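Local coordinates for protein type III pantothenate kinase (Campylobacter jejuni, PDB 2NRH) that probably phosphorylates pantothenate with ATP, the first step of coenzyme A biosynthesis, working as a homodimer that needs a monovalent cation, at residues I58-F66 against G198-L209; R77-V88 against T97-I105. The protein carries 2 engineered substitutions. All blocks are in the same frame, centred on the assembly; numbering follows the deposited sequence.

Interaction 1. Residues I58-F66 against G198-L209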
# COMPACT_ATOMS: atom_id res chain seq x y z
N ILE B 58 15.77 30.19 9.43
CA ILE B 58 14.64 31.09 9.27
C ILE B 58 13.44 30.37 8.63
O ILE B 58 13.46 29.98 7.46
CB ILE B 58 15.08 32.32 8.46
CG1 ILE B 58 15.97 33.17 9.36
CG2 ILE B 58 13.84 33.08 7.92
CD1 ILE B 58 16.88 34.01 8.64
N ASN B 59 12.40 30.19 9.44
CA ASN B 59 11.28 29.30 9.16
C ASN B 59 10.33 29.97 8.16
O ASN B 59 9.87 31.10 8.38
CB ASN B 59 10.59 28.93 10.47
CG ASN B 59 9.56 27.81 10.32
OD1 ASN B 59 9.31 27.27 9.25
ND2 ASN B 59 8.91 27.51 11.42
N LEU B 60 10.12 29.30 7.03
CA LEU B 60 9.25 29.86 6.03
C LEU B 60 7.80 29.49 6.25
O LEU B 60 6.90 30.06 5.59
CB LEU B 60 9.68 29.43 4.63
CG LEU B 60 10.91 29.99 3.92
CD1 LEU B 60 10.76 29.68 2.42
CD2 LEU B 60 11.19 31.49 4.14
N GLU B 61 7.56 28.50 7.11
CA GLU B 61 6.19 27.98 7.28
C GLU B 61 5.13 29.07 7.51
O GLU B 61 4.07 29.00 6.90
CB GLU B 61 6.12 26.93 8.38
CG GLU B 61 4.72 26.44 8.72
CD GLU B 61 4.78 25.06 9.42
OE1 GLU B 61 5.90 24.63 9.74
OE2 GLU B 61 3.72 24.43 9.67
N PRO B 62 5.41 30.05 8.41
CA PRO B 62 4.39 31.10 8.70
C PRO B 62 3.99 31.95 7.50
O PRO B 62 2.93 32.56 7.55
CB PRO B 62 5.07 31.99 9.78
CG PRO B 62 6.14 31.02 10.44
CD PRO B 62 6.63 30.23 9.24
N TYR B 63 4.80 31.98 6.44
CA TYR B 63 4.52 32.80 5.26
C TYR B 63 3.61 32.13 4.23
O TYR B 63 3.08 32.79 3.32
CB TYR B 63 5.83 33.25 4.62
CG TYR B 63 6.66 34.10 5.55
CD1 TYR B 63 6.46 35.48 5.61
CD2 TYR B 63 7.60 33.52 6.43
CE1 TYR B 63 7.19 36.27 6.46
CE2 TYR B 63 8.33 34.31 7.30
CZ TYR B 63 8.12 35.69 7.30
OH TYR B 63 8.82 36.53 8.16
N PHE B 64 3.42 30.81 4.39
CA PHE B 64 2.63 30.05 3.42
C PHE B 64 1.15 30.29 3.63
O PHE B 64 0.59 29.83 4.61
CB PHE B 64 2.94 28.54 3.54
CG PHE B 64 4.12 28.09 2.69
CD1 PHE B 64 3.95 27.76 1.35
CD2 PHE B 64 5.39 28.04 3.22
CE1 PHE B 64 5.01 27.39 0.58
CE2 PHE B 64 6.47 27.69 2.46
CZ PHE B 64 6.29 27.35 1.14
N LEU B 65 0.50 31.01 2.71
CA LEU B 65 -0.97 31.08 2.74
C LEU B 65 -1.63 30.18 1.66
O LEU B 65 -1.47 30.36 0.43
CB LEU B 65 -1.49 32.54 2.75
CG LEU B 65 -0.74 33.56 3.67
CD1 LEU B 65 -1.44 34.85 3.74
CD2 LEU B 65 -0.41 33.06 5.13
N PHE B 66 -2.38 29.20 2.12
CA PHE B 66 -2.76 28.11 1.28
C PHE B 66 -4.14 27.70 1.68
O PHE B 66 -4.38 27.40 2.82
CB PHE B 66 -1.72 26.98 1.49
CG PHE B 66 -1.98 25.75 0.70
CD1 PHE B 66 -1.77 25.73 -0.66
CD2 PHE B 66 -2.41 24.59 1.33
CE1 PHE B 66 -2.00 24.60 -1.39
CE2 PHE B 66 -2.61 23.47 0.63
CZ PHE B 66 -2.43 23.47 -0.76
N GLY B 198 8.05 26.13 -4.39
CA GLY B 198 7.17 26.73 -3.38
C GLY B 198 7.90 27.63 -2.42
O GLY B 198 7.49 28.79 -2.19
N MET B 199 9.01 27.14 -1.86
CA MET B 199 9.89 27.97 -1.02
C MET B 199 10.46 29.21 -1.75
O MET B 199 10.52 30.30 -1.19
CB MET B 199 11.02 27.14 -0.42
CG MET B 199 10.56 25.90 0.40
SD MET B 199 11.98 24.90 0.95
CE MET B 199 12.56 25.97 2.13
N LYS B 200 10.87 29.04 -3.00
CA LYS B 200 11.36 30.14 -3.83
C LYS B 200 10.26 31.19 -3.94
O LYS B 200 10.52 32.38 -3.75
CB LYS B 200 11.74 29.63 -5.24
CG LYS B 200 13.13 30.07 -5.68
CD LYS B 200 13.97 28.87 -6.11
CE LYS B 200 15.50 29.18 -6.10
NZ LYS B 200 16.30 28.32 -7.08
N LYS B 201 9.04 30.74 -4.23
CA LYS B 201 7.88 31.62 -4.36
C LYS B 201 7.61 32.37 -3.09
O LYS B 201 7.26 33.56 -3.16
CB LYS B 201 6.63 30.86 -4.79
CG LYS B 201 5.36 31.73 -4.91
CD LYS B 201 4.17 31.00 -5.58
CE LYS B 201 2.76 31.51 -5.00
NZ LYS B 201 1.48 30.90 -5.59
N ILE B 202 7.76 31.74 -1.94
CA ILE B 202 7.52 32.47 -0.68
C ILE B 202 8.45 33.68 -0.53
O ILE B 202 8.04 34.72 0.01
CB ILE B 202 7.63 31.57 0.58
CG1 ILE B 202 6.31 30.82 0.80
CG2 ILE B 202 8.09 32.39 1.84
CD1 ILE B 202 5.08 31.56 0.46
N ILE B 203 9.68 33.51 -0.99
CA ILE B 203 10.72 34.50 -0.83
C ILE B 203 10.52 35.64 -1.81
O ILE B 203 10.78 36.78 -1.48
CB ILE B 203 12.11 33.87 -0.96
CG1 ILE B 203 12.40 33.04 0.28
CG2 ILE B 203 13.20 34.92 -1.01
CD1 ILE B 203 13.15 31.77 0.04
N LYS B 204 10.02 35.32 -3.00
CA LYS B 204 9.76 36.34 -4.00
C LYS B 204 8.54 37.16 -3.64
O LYS B 204 8.28 38.20 -4.26
CB LYS B 204 9.64 35.75 -5.42
CG LYS B 204 8.30 35.05 -5.73
CD LYS B 204 7.92 35.03 -7.25
CE LYS B 204 6.88 36.15 -7.56
NZ LYS B 204 5.45 35.76 -7.18
N GLU B 205 7.80 36.70 -2.63
CA GLU B 205 6.53 37.31 -2.17
C GLU B 205 6.69 38.11 -0.87
O GLU B 205 5.78 38.82 -0.45
CB GLU B 205 5.46 36.24 -1.93
CG GLU B 205 5.02 35.50 -3.16
CD GLU B 205 3.82 34.55 -2.94
OE1 GLU B 205 3.44 34.19 -1.78
OE2 GLU B 205 3.26 34.15 -3.98
N ASN B 206 7.81 37.90 -0.21
CA ASN B 206 8.16 38.59 1.01
C ASN B 206 9.65 38.88 0.84
O ASN B 206 10.48 38.19 1.42
CB ASN B 206 7.93 37.72 2.27
CG ASN B 206 6.56 37.01 2.29
OD1 ASN B 206 5.66 37.40 3.03
ND2 ASN B 206 6.42 35.94 1.50
N PRO B 207 10.01 39.87 0.00
CA PRO B 207 11.44 40.14 -0.24
C PRO B 207 12.20 40.71 0.98
O PRO B 207 13.45 40.59 1.02
CB PRO B 207 11.44 41.13 -1.41
CG PRO B 207 10.00 41.05 -1.98
CD PRO B 207 9.15 40.75 -0.80
N ASN B 208 11.46 41.29 1.94
CA ASN B 208 12.02 41.74 3.23
C ASN B 208 12.76 40.60 3.98
O ASN B 208 13.63 40.85 4.84
CB ASN B 208 10.93 42.37 4.14
CG ASN B 208 10.04 43.47 3.42
OD1 ASN B 208 8.81 43.53 3.63
ND2 ASN B 208 10.66 44.32 2.60
N LEU B 209 12.38 39.35 3.68
CA LEU B 209 13.23 38.20 4.00
C LEU B 209 14.54 38.33 3.20
O LEU B 209 15.62 38.02 3.71
CB LEU B 209 12.54 36.88 3.63
CG LEU B 209 11.21 36.44 4.26
CD1 LEU B 209 10.69 35.19 3.58
CD2 LEU B 209 11.36 36.24 5.75
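Leu-60 and Tyr-63 face Ile-202 where the short 3-10 turn 61-63, just past the edge strand 57-59, packs on the last turns of helix 194-204 and its C-terminal tail. The backbones stay apart, with the CA atoms of Tyr-63 and Ile-202 separated by 6.7 Å, and no hydrogen bond crosses between them; side chains do the joining. Ile-202 is wedged among three residues. Its CG1 lies over the centre of the Phe-64 ring, a CH-pi contact 3.5 Å from the centroid and 11° off the normal. With chi1 at -82°, CG2 is anti to the backbone N and reaches the opposing turn, 3.7 Å from CB of Tyr-63. Leu-60 splits its branches: CD1 sits 3.8 Å from CB of Met-199, while CD2 meets CD1 of Leu-209. The other Leu-209 methyl, CD2, is 3.5 Å from OH of Tyr-63. Beside that ring lies the amide of Asn-206, turned about 70° to it; its ND2 points to O of Ile-202, modelled so close that the bond is doubtful. Around this apolar patch, Phe-39 of strand 38-42 touches Leu-60 and Leu-209, and Ile-75 and Ile-78 of helix 75-81 lie against Phe-64.

Interaction 2. Residues R77-V88 against T97-I105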
# COMPACT_ATOMS: atom_id res chain seq x y z
N ARG B 77 3.89 19.11 1.95
CA ARG B 77 2.82 19.03 0.94
C ARG B 77 2.33 20.42 0.52
O ARG B 77 2.12 20.67 -0.66
CB ARG B 77 1.68 18.18 1.49
CG ARG B 77 2.16 16.76 1.74
CD ARG B 77 1.16 15.89 2.51
NE ARG B 77 -0.09 15.65 1.83
CZ ARG B 77 -1.16 15.10 2.40
NH1 ARG B 77 -1.12 14.66 3.64
NH2 ARG B 77 -2.26 14.92 1.69
N ILE B 78 2.16 21.33 1.48
CA ILE B 78 1.80 22.69 1.15
C ILE B 78 2.80 23.30 0.14
O ILE B 78 2.40 23.78 -0.92
CB ILE B 78 1.63 23.58 2.43
CG1 ILE B 78 0.36 23.20 3.16
CG2 ILE B 78 1.60 25.08 2.05
CD1 ILE B 78 0.20 23.73 4.57
N ALA B 79 4.10 23.25 0.48
CA ALA B 79 5.14 23.82 -0.34
C ALA B 79 5.19 23.21 -1.74
O ALA B 79 5.58 23.89 -2.70
CB ALA B 79 6.51 23.67 0.37
N ALA B 80 4.87 21.92 -1.88
CA ALA B 80 4.87 21.28 -3.22
C ALA B 80 3.64 21.63 -4.04
O ALA B 80 3.71 21.58 -5.28
CB ALA B 80 4.99 19.78 -3.14
N CYS B 81 2.53 21.91 -3.36
CA CYS B 81 1.31 22.37 -4.04
C CYS B 81 1.35 23.85 -4.40
O CYS B 81 0.53 24.33 -5.17
CB CYS B 81 0.07 22.10 -3.19
SG CYS B 81 -0.31 20.36 -3.10
N TYR B 82 2.26 24.56 -3.78
CA TYR B 82 2.16 25.99 -3.72
C TYR B 82 2.29 26.70 -5.09
O TYR B 82 1.66 27.74 -5.28
CB TYR B 82 3.22 26.54 -2.78
CG TYR B 82 2.88 27.90 -2.21
CD1 TYR B 82 1.65 28.11 -1.58
CD2 TYR B 82 3.77 28.96 -2.30
CE1 TYR B 82 1.32 29.32 -1.05
CE2 TYR B 82 3.43 30.20 -1.74
CZ TYR B 82 2.21 30.34 -1.12
OH TYR B 82 1.86 31.53 -0.53
N THR B 83 3.15 26.20 -6.00
CA THR B 83 3.32 26.91 -7.30
C THR B 83 2.29 26.41 -8.34
O THR B 83 2.35 26.76 -9.52
CB THR B 83 4.72 26.75 -7.86
OG1 THR B 83 5.00 25.36 -7.99
CG2 THR B 83 5.71 27.37 -6.97
N ILE B 84 1.35 25.59 -7.88
CA ILE B 84 0.35 24.95 -8.75
C ILE B 84 -1.04 25.55 -8.53
O ILE B 84 -1.50 25.69 -7.41
CB ILE B 84 0.45 23.37 -8.61
CG1 ILE B 84 1.73 22.92 -9.34
CG2 ILE B 84 -0.76 22.63 -9.21
CD1 ILE B 84 2.58 22.03 -8.59
N GLU B 85 -1.67 25.93 -9.64
CA GLU B 85 -3.00 26.56 -9.67
C GLU B 85 -4.07 25.52 -9.81
O GLU B 85 -5.12 25.64 -9.23
CB GLU B 85 -3.09 27.56 -10.85
CG GLU B 85 -2.43 28.99 -10.58
CD GLU B 85 -1.96 29.76 -11.89
OE1 GLU B 85 -2.42 29.47 -13.05
OE2 GLU B 85 -1.09 30.65 -11.74
N ASP B 86 -3.80 24.52 -10.64
CA ASP B 86 -4.73 23.44 -10.93
C ASP B 86 -3.86 22.26 -11.21
O ASP B 86 -2.85 22.42 -11.92
CB ASP B 86 -5.54 23.69 -12.20
CG ASP B 86 -6.39 24.92 -12.09
OD1 ASP B 86 -7.48 24.79 -11.48
OD2 ASP B 86 -5.94 26.00 -12.57
N GLY B 87 -4.24 21.10 -10.65
CA GLY B 87 -3.49 19.89 -10.86
C GLY B 87 -3.46 18.90 -9.70
O GLY B 87 -3.97 19.15 -8.60
N VAL B 88 -2.85 17.75 -9.96
CA VAL B 88 -2.71 16.75 -8.94
C VAL B 88 -1.23 16.69 -8.67
O VAL B 88 -0.45 16.56 -9.59
CB VAL B 88 -3.28 15.39 -9.34
CG1 VAL B 88 -2.88 14.31 -8.30
CG2 VAL B 88 -4.78 15.50 -9.43
N THR B 97 2.21 10.93 -1.12
CA THR B 97 1.05 11.80 -0.87
C THR B 97 0.52 12.34 -2.18
O THR B 97 1.29 12.69 -3.06
CB THR B 97 1.40 12.94 0.07
OG1 THR B 97 2.43 13.73 -0.54
CG2 THR B 97 1.91 12.34 1.38
N ILE B 98 -0.80 12.29 -2.34
CA ILE B 98 -1.49 12.76 -3.56
C ILE B 98 -2.42 13.90 -3.16
O ILE B 98 -3.33 13.73 -2.39
CB ILE B 98 -2.27 11.61 -4.25
CG1 ILE B 98 -1.36 10.46 -4.65
CG2 ILE B 98 -2.90 12.09 -5.56
CD1 ILE B 98 -1.34 9.29 -3.73
N ASP B 99 -2.16 15.09 -3.65
CA ASP B 99 -3.00 16.26 -3.30
C ASP B 99 -3.66 16.89 -4.53
O ASP B 99 -3.08 16.99 -5.62
CB ASP B 99 -2.16 17.30 -2.55
CG ASP B 99 -1.83 16.86 -1.11
OD1 ASP B 99 -2.78 16.83 -0.27
OD2 ASP B 99 -0.62 16.55 -0.83
N ILE B 100 -4.88 17.36 -4.34
CA ILE B 100 -5.65 17.87 -5.47
C ILE B 100 -5.90 19.36 -5.39
O ILE B 100 -6.52 19.84 -4.44
CB ILE B 100 -6.97 17.06 -5.67
CG1 ILE B 100 -6.65 15.56 -5.93
CG2 ILE B 100 -7.76 17.64 -6.87
CD1 ILE B 100 -6.22 14.75 -4.73
N ILE B 101 -5.39 20.09 -6.39
CA ILE B 101 -5.55 21.54 -6.49
C ILE B 101 -6.48 21.93 -7.66
O ILE B 101 -6.43 21.40 -8.80
CB ILE B 101 -4.18 22.26 -6.61
CG1 ILE B 101 -3.13 21.66 -5.62
CG2 ILE B 101 -4.32 23.80 -6.45
CD1 ILE B 101 -3.41 21.88 -4.11
N SER B 102 -7.38 22.86 -7.35
CA SER B 102 -8.30 23.38 -8.33
C SER B 102 -8.46 24.81 -8.01
O SER B 102 -8.98 25.16 -6.97
CB SER B 102 -9.64 22.69 -8.28
OG SER B 102 -10.50 23.30 -9.23
N ASN B 103 -7.92 25.65 -8.88
CA ASN B 103 -8.15 27.04 -8.73
C ASN B 103 -7.48 27.62 -7.50
O ASN B 103 -8.03 28.51 -6.81
CB ASN B 103 -9.66 27.32 -8.73
CG ASN B 103 -10.01 28.46 -9.61
OD1 ASN B 103 -10.23 29.57 -9.13
ND2 ASN B 103 -9.98 28.23 -10.91
N SER B 104 -6.25 27.14 -7.27
CA SER B 104 -5.51 27.50 -6.11
C SER B 104 -6.24 27.10 -4.82
O SER B 104 -5.99 27.72 -3.77
CB SER B 104 -5.22 29.05 -6.09
OG SER B 104 -4.33 29.49 -7.11
N ILE B 105 -7.15 26.14 -4.88
CA ILE B 105 -7.78 25.58 -3.65
C ILE B 105 -7.44 24.11 -3.47
O ILE B 105 -7.45 23.34 -4.43
CB ILE B 105 -9.31 25.81 -3.62
CG1 ILE B 105 -9.59 27.32 -3.59
CG2 ILE B 105 -9.95 25.22 -2.33
CD1 ILE B 105 -10.97 27.70 -4.02
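Arg-77 reaches from helix 75-81 to Asp-99 on the second strand of an antiparallel beta hairpin, 87-92 with 95-102, in the kinase's ASKHA-type (actin-like ATPase) fold. The axes of the short segments 77-81 and 97-102 come within 9.9 Å, at 47°. The guanidinium grips the carboxylate side-on: NE of Arg-77 gives a nearly straight bond of 2.9 Å to the syn lone pair of OD2 of Asp-99, and NH2 bonds OD1 at 2.8 Å, tilted from both planes. A bend at chi3 (63°) swings the group across the carboxylate, with CB of Thr-97 over one guanidinium face. Both partners of this buried salt bridge have further bonds: NH1 of Arg-77 goes to the hydroxyl of Tyr-70, predicted like Arg-77 to bind substrate, and OD1 of Asp-99 is also hydrogen-bonded to NE2 of His-106. Asp-99 thus probably helps to position Arg-77.

Farther along, Gly-87 and Ile-101 form a hydrogen-bonded pair, each N meeting the other's O. Gly-87 adopts backbone angles that call for glycine. Ile-101 packs its CD1 against Cys-81, 3.6 Å from that residue's CB, while Val-88 sets CG1 against CG2 of Ile-98 on the other face of the sheet. The type I' turn 102-105 is bound at two points by the chain entering the first strand: O of Glu-85 takes the N-H of Ser-104, and OD1 of Asp-86 receives the N-H of Asn-103 over 2.8 Å, from above the carboxylate plane.

From the N terminus, the chain leaves the first five-stranded sheet by its edge strand 57-59 and enters the 58-66 half of interaction 1. It then passes through helix 75-81 into strand 87-92 and doubles back along 95-102, so that interaction 2 closes a short, local loop. The rest of the second sheet and its helices follow before helix 194-204 returns to the first sheet and closes interaction 1, a loop more than 130 residues long with interaction 2 nested inside it. Their centres lie about 16 Å apart, bridged by Tyr-82: its O probably accepts a hydrogen bond from NZ of Lys-201, and its ring meets Phe-64 edge-to-face. This ties helix 194-204 and the loop after strand 57-59 to the turn between helix 75-81 and the hairpin.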